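Long-range contacts in ubiquitin conjugating enzyme (Agrocybe aegerita, PDB 3WE5), which probably accepts activated ubiquitin as a thioester on a cysteine and passes it on to target proteins, as E2 enzymes do: residues A[43-48]-A[130-135]; A[55-60]-A[74-79]; A[88-93]-A[110-115]; A[99-104]-A[136-141]. One frame throughout, in Å; residues are numbered along the deposited sequence.

In this E2 fold a four-stranded antiparallel sheet is backed by helix 127-140, and the four contacts trace its construction. Interaction 1 packs the first strand's start on the helix; interaction 2 joins the two central strands, its centre about 9 Å from that of interaction 1, with T46 O lying 2.8 Å from T59 N. Interaction 3 ties edge strand 89-92 to the segment carrying C113, probably the thioester-forming cysteine by comparison with other E2 enzymes. Interaction 4 sets the H103-P104 loop on the end of the helix, about 12 Å from interaction 3 between centres. F92 links these last two, F92 CG lying 3.5 Å from P101 CD.

Interaction 1. Residues A[43-48]-A[130-135]; sequences VGITLV and VCVTLQ
C131 opens the contact by meeting the branched side chain of I45: C131 CB lies 3.9 Å from I45 CD1 and 4.0 Å from I45 CG2, so the isoleucine straddles the start of the cysteine side chain with both branches. One residue on, V132 crosses I45 at about a right angle and offers V132 CG2 to I45 CD1 at 3.7 Å. A turn of helix beyond C131, Q135 reaches out with an extended chain, CG anti to the backbone N (chi1 -172°), and brings its carboxamide to the turn that precedes strand 45-48. There Q135 NE2 donates to V43 O over 3.0 Å, almost straight at 173°, on a lone pair and with the acceptor practically in the amide plane. The same NE2 also donates to E61 O on the adjoining strand. A water donates to both V43 O (2.7 Å) and Q135 OE1 (2.8 Å), closing a small ring around the direct bond. The backbone at G44, with its positive phi of 92°, lets the chain pass close to the amide, and G44 CA lies 3.7 Å from Q135 NE2. One polar side chain thus serves two backbone carbonyls and a water, which fixes the flip of its amide, while I45 packs on C131 and V132, so apolar contact and amide hydrogen bonds lie side by side where the helix meets the start of the strand.

Interaction 2. Residues A[55-60]-A[74-79]; sequences KWLFTI and TLQFRF
W56 and F79 meet in a T-shaped pair at the densely packed end of this hairpin. The edge of the phenylalanine, led by CE2, points at one face of the indole with the planes 75° apart and F79 CE2 3.7 Å from W56 CG; the indole NE1 is held separately by D52 O. Further along the same face of the sheet, the rings of F58 and F77 approach obliquely, F58 CD1 lying 3.7 Å from F77 CE1, and L75 CD2 follows at 3.9 Å from I60 CG1. The backbones carrying these side chains are joined by two antiparallel hydrogen-bonded pairs, W56 with F77 and F58 with L75, F58 N donating to L75 O over 2.9 Å, nearly straight. The other face, carrying K55, L57, T59, T74, Q76 and R78, is looser and more exposed. Here L57 CD2 lies beside Q76 CB at 3.7 Å, both chains pointing the same way. K55, bent at chi3 and chi4, curls back until K55 NZ shares a water with Q76 OE1, at 3.0 Å and 2.7 Å respectively. R78 turns its guanidinium elsewhere, to a salt bridge with D159 and a bond to Q91. The aromatic face is turned to helix 127-140, whose V127 touches F58, F77 and F79, while strands 45-49 and 89-92 flank the hairpin on either side as the outer members of the sheet.

Interaction 3. Residues A[88-93]-A[110-115]; sequences PAVQFV and GHICAS
G110 and F92 bring their backbones together, with CA atoms 4.4 Å apart, through F92 N donating to G110 O over 2.8 Å; the bond is bent, at 146°, and its donor stands 28° off the carbonyl plane. A CA-H...O contact returns the approach, G110 CA lying 3.3 Å from F92 O, a fit that relies on glycine at positive phi. Where the chains then diverge, a water donates to V90 O (2.6 Å) and accepts from I112 N (2.8 Å), so one water joins the two backbones where they part. The segment runs on to C113, which probably corresponds to the thioester-forming cysteine of E2 enzymes and packs on A148 of the second subunit. Among the side chains, I112 does most of the touching. With CG1 placed anti to its own carbonyl carbon (chi1 -60°) and CD1 extended beyond, it crosses F92 at about a right angle and sets I112 CD1 3.7 Å from F92 CD2, the same methyl resting 4.0 Å from V90 CG1. L134 of helix 127-140 completes this apolar cluster. On the other side of the strand the Q91 and H111 side chains lie alongside each other, amide and imidazole turned nearly perpendicular, with Q91 NE2 3.8 Å from H111 NE2. Their principal polar partners lie elsewhere: Q91 OE1 takes a bond from R78, and H111 ND1 is paired with the Y153 hydroxyl. Residues 110-112 are therefore held to the strand by one direct, bent backbone bond and one water link, while the apolar packing of I112 supplies the rest.

Interaction 4. Residues A[99-104]-A[136-141]; sequences EAPVHP and SMLASC
H103 pushes its imidazole into the end of helix 127-140, between M137, L138 and C141. CG stands anti to the backbone N (chi1 -176°), which carries the ring straight away from the loop, and chi2 of -85° turns it so that its two faces receive different neighbours. Over one face lies CD of the following proline, P104; over the opposite face comes the methyl of M137, a CH-pi contact with M137 CE 4.1 Å from the H103 ring centroid. The methionine gets there because its chain, extended through CB and CG, bends at chi3 (84°), and on the way M137 CG passes 3.5 Å from H103 CE1. C141 CB comes to 3.6 Å from H103 CD2, while C141 SG sits 3.9 Å from P104 CD. L138 CD2 fills the next position, 3.8 Å from H103 CD2 and 3.9 Å from P101 CB. Both imidazole nitrogens are used: H103 NE2 donates to M137 O over 3.1 Å, a bent bond arriving well above the carbonyl plane, and ND1 takes the backbone N-H of H105. S140 OG reaches M137 O at 2.8 Å from the opposite face of the carbonyl plane, so this oxygen is gripped from two sides near the helix terminus. S140 O is in turn bonded to K143 NZ of the second subunit. The sequence H103-P104-H105 corresponds to the His-Pro-Asn motif of canonical E2 enzymes, with histidine in the third place as in the UBE2W family, and here its first histidine packs the loop before the segment that probably carries the thioester cysteine onto the helix.

Interaction 1. Residues A[43-48]-A[130-135]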
loop_
_atom_site.group_PDB
_atom_site.type_symbol
_atom_site.label_atom_id
_atom_site.label_comp_id
_atom_site.label_asym_id
_atom_site.label_seq_id
_atom_site.Cartn_x
_atom_site.Cartn_y
_atom_site.Cartn_z
ATOM N N VAL A 43 12.088 10.638 22.982
ATOM C CA VAL A 43 11.012 9.963 23.687
ATOM C C VAL A 43 10.352 8.876 22.837
ATOM O O VAL A 43 10.079 9.065 21.628
ATOM C CB VAL A 43 9.964 11.001 24.233
ATOM C CG1 VAL A 43 9.295 11.765 23.099
ATOM C CG2 VAL A 43 8.924 10.307 25.106
ATOM N N GLY A 44 10.130 7.726 23.465
ATOM C CA GLY A 44 9.420 6.643 22.815
ATOM C C GLY A 44 10.397 5.703 22.123
ATOM O O GLY A 44 10.021 4.626 21.672
ATOM N N ILE A 45 11.650 6.111 22.045
ATOM C CA ILE A 45 12.642 5.261 21.366
ATOM C C ILE A 45 13.618 4.730 22.406
ATOM O O ILE A 45 14.162 5.482 23.200
ATOM C CB ILE A 45 13.362 6.037 20.250
ATOM C CG1 ILE A 45 12.395 6.388 19.122
ATOM C CG2 ILE A 45 14.545 5.203 19.696
ATOM C CD1 ILE A 45 12.830 7.598 18.333
ATOM N N THR A 46 13.825 3.414 22.442
ATOM C CA THR A 46 14.754 2.853 23.431
ATOM C C THR A 46 15.737 1.897 22.766
ATOM O O THR A 46 15.318 1.018 22.031
ATOM C CB THR A 46 14.000 2.056 24.491
ATOM O OG1 THR A 46 12.983 2.891 25.061
ATOM C CG2 THR A 46 14.941 1.584 25.585
ATOM N N LEU A 47 17.023 2.095 23.025
ATOM C CA LEU A 47 18.056 1.119 22.604
ATOM C C LEU A 47 18.013 -0.097 23.517
ATOM O O LEU A 47 18.119 0.050 24.744
ATOM C CB LEU A 47 19.443 1.775 22.639
ATOM C CG LEU A 47 20.610 0.824 22.301
ATOM C CD1 LEU A 47 20.493 0.395 20.860
ATOM C CD2 LEU A 47 21.919 1.538 22.522
ATOM N N VAL A 48 17.809 -1.274 22.916
ATOM C CA VAL A 48 17.689 -2.563 23.624
ATOM C C VAL A 48 18.963 -3.404 23.511
ATOM O O VAL A 48 19.353 -4.069 24.467
ATOM C CB VAL A 48 16.447 -3.328 23.115
ATOM C CG1 VAL A 48 16.466 -4.790 23.548
ATOM C CG2 VAL A 48 15.195 -2.627 23.634
ATOM N N VAL A 130 16.582 7.559 11.587
ATOM C CA VAL A 130 15.700 6.570 11.026
ATOM C C VAL A 130 14.605 6.186 12.028
ATOM O O VAL A 130 13.439 6.049 11.652
ATOM C CB VAL A 130 16.484 5.311 10.604
ATOM C CG1 VAL A 130 15.532 4.214 10.127
ATOM C CG2 VAL A 130 17.481 5.670 9.507
ATOM N N CYS A 131 14.988 5.971 13.288
ATOM C CA CYS A 131 14.006 5.611 14.321
ATOM C C CYS A 131 12.912 6.667 14.436
ATOM O O CYS A 131 11.711 6.336 14.520
ATOM C CB CYS A 131 14.685 5.509 15.677
ATOM S SG CYS A 131 15.708 3.996 15.880
ATOM N N VAL A 132 13.343 7.921 14.474
ATOM C CA VAL A 132 12.400 9.051 14.600
ATOM C C VAL A 132 11.484 9.144 13.394
ATOM O O VAL A 132 10.269 9.371 13.534
ATOM C CB VAL A 132 13.153 10.376 14.772
ATOM C CG1 VAL A 132 12.226 11.574 14.535
ATOM C CG2 VAL A 132 13.810 10.455 16.154
ATOM N N THR A 133 12.068 9.005 12.200
ATOM C CA THR A 133 11.283 8.996 10.961
ATOM C C THR A 133 10.238 7.893 10.912
ATOM O O THR A 133 9.100 8.125 10.513
ATOM C CB THR A 133 12.220 8.899 9.702
ATOM O OG1 THR A 133 13.136 10.000 9.710
ATOM C CG2 THR A 133 11.419 8.920 8.408
ATOM N N LEU A 134 10.601 6.682 11.322
ATOM C CA LEU A 134 9.658 5.581 11.301
ATOM C C LEU A 134 8.586 5.747 12.385
ATOM O O LEU A 134 7.415 5.378 12.171
ATOM C CB LEU A 134 10.390 4.236 11.471
ATOM C CG LEU A 134 11.340 3.883 10.329
ATOM C CD1 LEU A 134 12.062 2.577 10.622
ATOM C CD2 LEU A 134 10.598 3.769 8.996
ATOM N N GLN A 135 8.976 6.310 13.524
ATOM C CA GLN A 135 8.013 6.614 14.586
ATOM C C GLN A 135 6.961 7.598 14.069
ATOM O O GLN A 135 5.764 7.411 14.308
ATOM C CB GLN A 135 8.747 7.219 15.771
ATOM C CG GLN A 135 7.914 7.426 17.062
ATOM C CD GLN A 135 8.731 8.164 18.091
ATOM O OE1 GLN A 135 9.449 9.114 17.754
ATOM N NE2 GLN A 135 8.661 7.727 19.344
HETATM O O HOH W 1 10.277 10.899 19.681
#

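Interaction 2. Residues A[55-60]-A[74-79]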
loop_
_atom_site.group_PDB
_atom_site.type_symbol
_atom_site.label_atom_id
_atom_site.label_comp_id
_atom_site.label_asym_id
_atom_site.label_seq_id
_atom_site.Cartn_x
_atom_site.Cartn_y
_atom_site.Cartn_z
ATOM N N LYS A 55 24.467 -5.597 14.124
ATOM C CA LYS A 55 23.017 -5.645 14.337
ATOM C C LYS A 55 22.658 -4.964 15.654
ATOM O O LYS A 55 23.175 -5.337 16.706
ATOM C CB LYS A 55 22.498 -7.102 14.348
ATOM C CG LYS A 55 20.974 -7.212 14.376
ATOM C CD LYS A 55 20.501 -8.665 14.175
ATOM C CE LYS A 55 20.932 -9.556 15.322
ATOM N NZ LYS A 55 20.367 -9.090 16.632
ATOM N N TRP A 56 21.735 -3.994 15.583
ATOM C CA TRP A 56 21.216 -3.329 16.782
ATOM C C TRP A 56 19.699 -3.481 16.855
ATOM O O TRP A 56 19.008 -3.616 15.837
ATOM C CB TRP A 56 21.534 -1.818 16.750
ATOM C CG TRP A 56 22.987 -1.424 16.848
ATOM C CD1 TRP A 56 24.079 -2.248 16.993
ATOM C CD2 TRP A 56 23.486 -0.087 16.821
ATOM N NE1 TRP A 56 25.237 -1.489 17.050
ATOM C CE2 TRP A 56 24.897 -0.158 16.949
ATOM C CE3 TRP A 56 22.873 1.175 16.703
ATOM C CZ2 TRP A 56 25.716 0.990 16.939
ATOM C CZ3 TRP A 56 23.686 2.317 16.688
ATOM C CH2 TRP A 56 25.101 2.215 16.826
ATOM N N LEU A 57 19.170 -3.458 18.079
ATOM C CA LEU A 57 17.726 -3.506 18.295
ATOM C C LEU A 57 17.264 -2.318 19.148
ATOM O O LEU A 57 17.895 -1.973 20.150
ATOM C CB LEU A 57 17.366 -4.780 19.065
ATOM C CG LEU A 57 17.639 -6.105 18.358
ATOM C CD1 LEU A 57 17.383 -7.268 19.356
ATOM C CD2 LEU A 57 16.785 -6.259 17.128
ATOM N N PHE A 58 16.148 -1.719 18.731
ATOM C CA PHE A 58 15.457 -0.664 19.482
ATOM C C PHE A 58 14.003 -1.080 19.751
ATOM O O PHE A 58 13.443 -1.907 19.043
ATOM C CB PHE A 58 15.407 0.628 18.648
ATOM C CG PHE A 58 16.726 1.278 18.445
ATOM C CD1 PHE A 58 17.594 0.818 17.460
ATOM C CD2 PHE A 58 17.118 2.357 19.230
ATOM C CE1 PHE A 58 18.822 1.430 17.268
ATOM C CE2 PHE A 58 18.338 2.979 19.046
ATOM C CZ PHE A 58 19.212 2.493 18.058
ATOM N N THR A 59 13.388 -0.494 20.774
ATOM C CA THR A 59 11.924 -0.496 20.828
ATOM C C THR A 59 11.424 0.874 20.395
ATOM O O THR A 59 12.062 1.880 20.676
ATOM C CB THR A 59 11.365 -0.867 22.194
ATOM O OG1 THR A 59 11.829 0.055 23.172
ATOM C CG2 THR A 59 11.790 -2.269 22.573
ATOM N N ILE A 60 10.293 0.873 19.694
ATOM C CA ILE A 60 9.691 2.102 19.181
ATOM C C ILE A 60 8.264 2.159 19.716
ATOM O O ILE A 60 7.446 1.254 19.462
ATOM C CB ILE A 60 9.619 2.078 17.663
ATOM C CG1 ILE A 60 11.026 1.940 17.049
ATOM C CG2 ILE A 60 8.888 3.325 17.128
ATOM C CD1 ILE A 60 11.988 3.071 17.390
ATOM N N THR A 74 9.508 -3.847 18.165
ATOM C CA THR A 74 10.956 -4.016 18.122
ATOM C C THR A 74 11.437 -3.784 16.698
ATOM O O THR A 74 10.910 -4.377 15.753
ATOM C CB THR A 74 11.330 -5.422 18.607
ATOM O OG1 THR A 74 10.961 -5.535 19.991
ATOM C CG2 THR A 74 12.815 -5.678 18.476
ATOM N N LEU A 75 12.432 -2.912 16.571
ATOM C CA LEU A 75 12.988 -2.498 15.269
ATOM C C LEU A 75 14.450 -2.926 15.210
ATOM O O LEU A 75 15.232 -2.624 16.113
ATOM C CB LEU A 75 12.879 -0.976 15.130
ATOM C CG LEU A 75 13.284 -0.331 13.798
ATOM C CD1 LEU A 75 12.345 -0.810 12.679
ATOM C CD2 LEU A 75 13.248 1.210 13.911
ATOM N N GLN A 76 14.808 -3.629 14.133
ATOM C CA GLN A 76 16.164 -4.154 13.967
ATOM C C GLN A 76 16.886 -3.394 12.863
ATOM O O GLN A 76 16.291 -3.113 11.825
ATOM C CB GLN A 76 16.054 -5.635 13.601
ATOM C CG GLN A 76 17.375 -6.370 13.312
ATOM C CD GLN A 76 17.064 -7.788 12.832
ATOM O OE1 GLN A 76 16.763 -8.659 13.636
ATOM N NE2 GLN A 76 17.056 -7.996 11.522
ATOM N N PHE A 77 18.133 -3.024 13.138
ATOM C CA PHE A 77 19.045 -2.441 12.149
ATOM C C PHE A 77 20.143 -3.446 11.871
ATOM O O PHE A 77 20.765 -3.941 12.803
ATOM C CB PHE A 77 19.697 -1.185 12.711
ATOM C CG PHE A 77 18.767 -0.023 12.783
ATOM C CD1 PHE A 77 17.781 0.021 13.741
ATOM C CD2 PHE A 77 18.884 1.029 11.880
ATOM C CE1 PHE A 77 16.893 1.121 13.793
ATOM C CE2 PHE A 77 18.036 2.090 11.927
ATOM C CZ PHE A 77 17.024 2.138 12.870
ATOM N N ARG A 78 20.401 -3.723 10.598
ATOM C CA ARG A 78 21.609 -4.471 10.222
ATOM C C ARG A 78 22.513 -3.613 9.350
ATOM O O ARG A 78 22.024 -2.933 8.430
ATOM C CB ARG A 78 21.223 -5.771 9.501
ATOM C CG ARG A 78 20.752 -6.859 10.445
ATOM C CD ARG A 78 20.518 -8.177 9.724
ATOM N NE ARG A 78 19.282 -8.142 8.957
ATOM C CZ ARG A 78 18.882 -9.115 8.147
ATOM N NH1 ARG A 78 19.641 -10.193 7.974
ATOM N NH2 ARG A 78 17.731 -9.007 7.504
ATOM N N PHE A 79 23.812 -3.637 9.636
ATOM C CA PHE A 79 24.802 -2.768 8.963
ATOM C C PHE A 79 25.790 -3.601 8.160
ATOM O O PHE A 79 26.339 -4.577 8.683
ATOM C CB PHE A 79 25.586 -1.928 9.990
ATOM C CG PHE A 79 24.703 -1.233 11.013
ATOM C CD1 PHE A 79 23.992 -0.092 10.657
ATOM C CD2 PHE A 79 24.579 -1.729 12.300
ATOM C CE1 PHE A 79 23.131 0.537 11.577
ATOM C CE2 PHE A 79 23.752 -1.080 13.240
ATOM C CZ PHE A 79 23.033 0.043 12.867
HETATM O O HOH W 2 17.480 -9.585 16.120
#

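Interaction 3. Residues A[88-93]-A[110-115]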
loop_
_atom_site.group_PDB
_atom_site.type_symbol
_atom_site.label_atom_id
_atom_site.label_comp_id
_atom_site.label_asym_id
_atom_site.label_seq_id
_atom_site.Cartn_x
_atom_site.Cartn_y
_atom_site.Cartn_z
ATOM N N PRO A 88 21.360 1.307 6.218
ATOM C CA PRO A 88 21.107 0.127 7.049
ATOM C C PRO A 88 19.915 -0.672 6.529
ATOM O O PRO A 88 18.989 -0.112 5.933
ATOM C CB PRO A 88 20.767 0.735 8.420
ATOM C CG PRO A 88 20.140 2.087 8.076
ATOM C CD PRO A 88 20.907 2.564 6.850
ATOM N N ALA A 89 19.928 -1.988 6.770
ATOM C CA ALA A 89 18.776 -2.830 6.487
ATOM C C ALA A 89 17.910 -2.781 7.737
ATOM O O ALA A 89 18.362 -3.125 8.826
ATOM C CB ALA A 89 19.215 -4.234 6.215
ATOM N N VAL A 90 16.689 -2.302 7.592
ATOM C CA VAL A 90 15.849 -2.021 8.758
ATOM C C VAL A 90 14.495 -2.723 8.646
ATOM O O VAL A 90 13.816 -2.631 7.616
ATOM C CB VAL A 90 15.634 -0.493 8.877
ATOM C CG1 VAL A 90 14.798 -0.169 10.126
ATOM C CG2 VAL A 90 16.954 0.235 8.952
ATOM N N GLN A 91 14.095 -3.435 9.702
ATOM C CA GLN A 91 12.826 -4.143 9.698
ATOM C C GLN A 91 12.297 -4.288 11.124
ATOM O O GLN A 91 13.075 -4.327 12.099
ATOM C CB GLN A 91 12.987 -5.518 9.039
ATOM C CG GLN A 91 13.927 -6.439 9.793
ATOM C CD GLN A 91 14.636 -7.419 8.868
ATOM O OE1 GLN A 91 15.742 -7.152 8.392
ATOM N NE2 GLN A 91 14.003 -8.557 8.613
ATOM N N PHE A 92 10.974 -4.336 11.244
ATOM C CA PHE A 92 10.365 -4.691 12.514
ATOM C C PHE A 92 10.564 -6.187 12.692
ATOM O O PHE A 92 10.482 -6.960 11.716
ATOM C CB PHE A 92 8.880 -4.304 12.545
ATOM C CG PHE A 92 8.652 -2.813 12.658
ATOM C CD1 PHE A 92 8.781 -2.167 13.886
ATOM C CD2 PHE A 92 8.359 -2.048 11.532
ATOM C CE1 PHE A 92 8.592 -0.772 14.001
ATOM C CE2 PHE A 92 8.151 -0.657 11.640
ATOM C CZ PHE A 92 8.268 -0.016 12.868
ATOM N N VAL A 93 10.842 -6.575 13.932
ATOM C CA VAL A 93 11.048 -7.973 14.306
ATOM C C VAL A 93 9.719 -8.709 14.456
ATOM O O VAL A 93 8.763 -8.211 15.077
ATOM C CB VAL A 93 11.895 -8.080 15.577
ATOM C CG1 VAL A 93 12.018 -9.541 16.051
ATOM C CG2 VAL A 93 13.272 -7.519 15.320
ATOM N N GLY A 110 7.565 -7.737 8.498
ATOM C CA GLY A 110 8.368 -6.726 9.182
ATOM C C GLY A 110 9.161 -5.802 8.279
ATOM O O GLY A 110 9.688 -4.777 8.744
ATOM N N HIS A 111 9.263 -6.147 6.997
ATOM C CA HIS A 111 9.992 -5.305 6.053
ATOM C C HIS A 111 9.269 -3.977 5.894
ATOM O O HIS A 111 8.041 -3.907 5.997
ATOM C CB HIS A 111 10.105 -5.997 4.700
ATOM C CG HIS A 111 11.013 -7.183 4.715
ATOM N ND1 HIS A 111 11.460 -7.787 3.560
ATOM C CD2 HIS A 111 11.574 -7.865 5.741
ATOM C CE1 HIS A 111 12.255 -8.796 3.877
ATOM N NE2 HIS A 111 12.341 -8.865 5.193
ATOM N N ILE A 112 10.032 -2.926 5.633
ATOM C CA ILE A 112 9.474 -1.574 5.630
ATOM C C ILE A 112 9.688 -0.895 4.286
ATOM O O ILE A 112 10.796 -0.906 3.757
ATOM C CB ILE A 112 10.153 -0.711 6.710
ATOM C CG1 ILE A 112 9.952 -1.319 8.108
ATOM C CG2 ILE A 112 9.664 0.743 6.635
ATOM C CD1 ILE A 112 10.927 -0.786 9.161
ATOM N N CYS A 113 8.634 -0.306 3.732
ATOM C CA CYS A 113 8.787 0.560 2.556
ATOM C C CYS A 113 8.839 2.033 2.981
ATOM O O CYS A 113 7.818 2.646 3.288
ATOM C CB CYS A 113 7.633 0.331 1.575
ATOM S SG CYS A 113 7.843 1.197 -0.005
ATOM N N ALA A 114 10.033 2.604 3.025
ATOM C CA ALA A 114 10.175 4.006 3.412
ATOM C C ALA A 114 11.338 4.579 2.640
ATOM O O ALA A 114 12.355 3.910 2.474
ATOM C CB ALA A 114 10.419 4.133 4.897
ATOM N N SER A 115 11.181 5.809 2.150
ATOM C CA SER A 115 12.206 6.439 1.320
ATOM C C SER A 115 13.559 6.620 2.012
ATOM O O SER A 115 14.605 6.523 1.358
ATOM C CB SER A 115 11.696 7.766 0.742
ATOM O OG SER A 115 11.209 8.627 1.760
HETATM O O HOH W 3 12.769 -3.290 5.297
#

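Interaction 4. Residues A[99-104]-A[136-141]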
loop_
_atom_site.group_PDB
_atom_site.type_symbol
_atom_site.label_atom_id
_atom_site.label_comp_id
_atom_site.label_asym_id
_atom_site.label_seq_id
_atom_site.Cartn_x
_atom_site.Cartn_y
_atom_site.Cartn_z
ATOM N N GLU A 99 4.858 -9.031 16.596
ATOM C CA GLU A 99 4.153 -8.743 15.359
ATOM C C GLU A 99 4.555 -7.373 14.849
ATOM O O GLU A 99 4.874 -6.484 15.638
ATOM C CB GLU A 99 2.638 -8.831 15.568
ATOM C CG GLU A 99 2.181 -10.187 16.134
ATOM C CD GLU A 99 0.688 -10.438 15.965
ATOM O OE1 GLU A 99 0.203 -10.419 14.811
ATOM O OE2 GLU A 99 0.001 -10.662 16.988
ATOM N N ALA A 100 4.546 -7.200 13.530
ATOM C CA ALA A 100 4.852 -5.890 12.949
ATOM C C ALA A 100 3.663 -4.980 13.150
ATOM O O ALA A 100 2.518 -5.453 13.236
ATOM C CB ALA A 100 5.174 -6.017 11.456
ATOM N N PRO A 101 3.907 -3.670 13.230
ATOM C CA PRO A 101 2.735 -2.789 13.271
ATOM C C PRO A 101 1.931 -2.957 11.979
ATOM O O PRO A 101 2.529 -3.138 10.909
ATOM C CB PRO A 101 3.351 -1.388 13.336
ATOM C CG PRO A 101 4.780 -1.561 12.853
ATOM C CD PRO A 101 5.182 -2.928 13.252
ATOM N N VAL A 102 0.604 -2.917 12.077
ATOM C CA VAL A 102 -0.228 -2.948 10.878
ATOM C C VAL A 102 -0.298 -1.537 10.312
ATOM O O VAL A 102 -0.897 -0.633 10.912
ATOM C CB VAL A 102 -1.634 -3.489 11.169
ATOM C CG1 VAL A 102 -2.449 -3.547 9.884
ATOM C CG2 VAL A 102 -1.530 -4.866 11.784
ATOM N N HIS A 103 0.345 -1.345 9.164
ATOM C CA HIS A 103 0.561 -0.028 8.590
ATOM C C HIS A 103 0.767 -0.201 7.092
ATOM O O HIS A 103 1.335 -1.209 6.665
ATOM C CB HIS A 103 1.820 0.604 9.221
ATOM C CG HIS A 103 2.082 2.000 8.772
ATOM N ND1 HIS A 103 2.770 2.293 7.612
ATOM C CD2 HIS A 103 1.749 3.193 9.316
ATOM C CE1 HIS A 103 2.834 3.598 7.456
ATOM N NE2 HIS A 103 2.235 4.170 8.486
ATOM N N PRO A 104 0.296 0.763 6.281
ATOM C CA PRO A 104 0.367 0.622 4.815
ATOM C C PRO A 104 1.772 0.578 4.221
ATOM O O PRO A 104 1.920 0.221 3.051
ATOM C CB PRO A 104 -0.349 1.882 4.304
ATOM C CG PRO A 104 -1.212 2.321 5.423
ATOM C CD PRO A 104 -0.460 1.970 6.672
ATOM N N SER A 136 7.420 8.619 13.352
ATOM C CA SER A 136 6.547 9.635 12.750
ATOM C C SER A 136 5.671 9.084 11.632
ATOM O O SER A 136 4.526 9.521 11.449
ATOM C CB SER A 136 7.392 10.789 12.202
ATOM O OG SER A 136 8.047 11.487 13.235
ATOM N N MET A 137 6.210 8.142 10.862
ATOM C CA MET A 137 5.432 7.473 9.835
ATOM C C MET A 137 4.277 6.696 10.460
ATOM O O MET A 137 3.152 6.714 9.948
ATOM C CB MET A 137 6.333 6.518 9.038
ATOM C CG MET A 137 5.599 5.593 8.070
ATOM S SD MET A 137 6.637 4.203 7.563
ATOM C CE MET A 137 6.382 3.074 8.920
ATOM N N LEU A 138 4.547 6.025 11.576
ATOM C CA LEU A 138 3.494 5.307 12.278
ATOM C C LEU A 138 2.484 6.326 12.830
ATOM O O LEU A 138 1.265 6.115 12.750
ATOM C CB LEU A 138 4.077 4.423 13.388
ATOM C CG LEU A 138 4.903 3.183 13.011
ATOM C CD1 LEU A 138 5.410 2.479 14.256
ATOM C CD2 LEU A 138 4.082 2.219 12.205
ATOM N N ALA A 139 2.984 7.439 13.346
ATOM C CA ALA A 139 2.114 8.450 13.960
ATOM C C ALA A 139 1.151 9.050 12.932
ATOM O O ALA A 139 0.038 9.454 13.271
ATOM C CB ALA A 139 2.948 9.548 14.611
ATOM N N SER A 140 1.597 9.120 11.681
ATOM C CA SER A 140 0.822 9.761 10.615
ATOM C C SER A 140 -0.362 8.921 10.119
ATOM O O SER A 140 -1.263 9.451 9.462
ATOM C CB SER A 140 1.745 10.101 9.441
ATOM O OG SER A 140 1.982 8.957 8.643
ATOM N N CYS A 141 -0.368 7.624 10.427
ATOM C CA CYS A 141 -1.421 6.719 9.963
ATOM C C CYS A 141 -2.767 7.020 10.622
ATOM O O CYS A 141 -2.875 7.093 11.843
ATOM C CB CYS A 141 -1.021 5.271 10.227
ATOM S SG CYS A 141 -2.121 4.012 9.540
#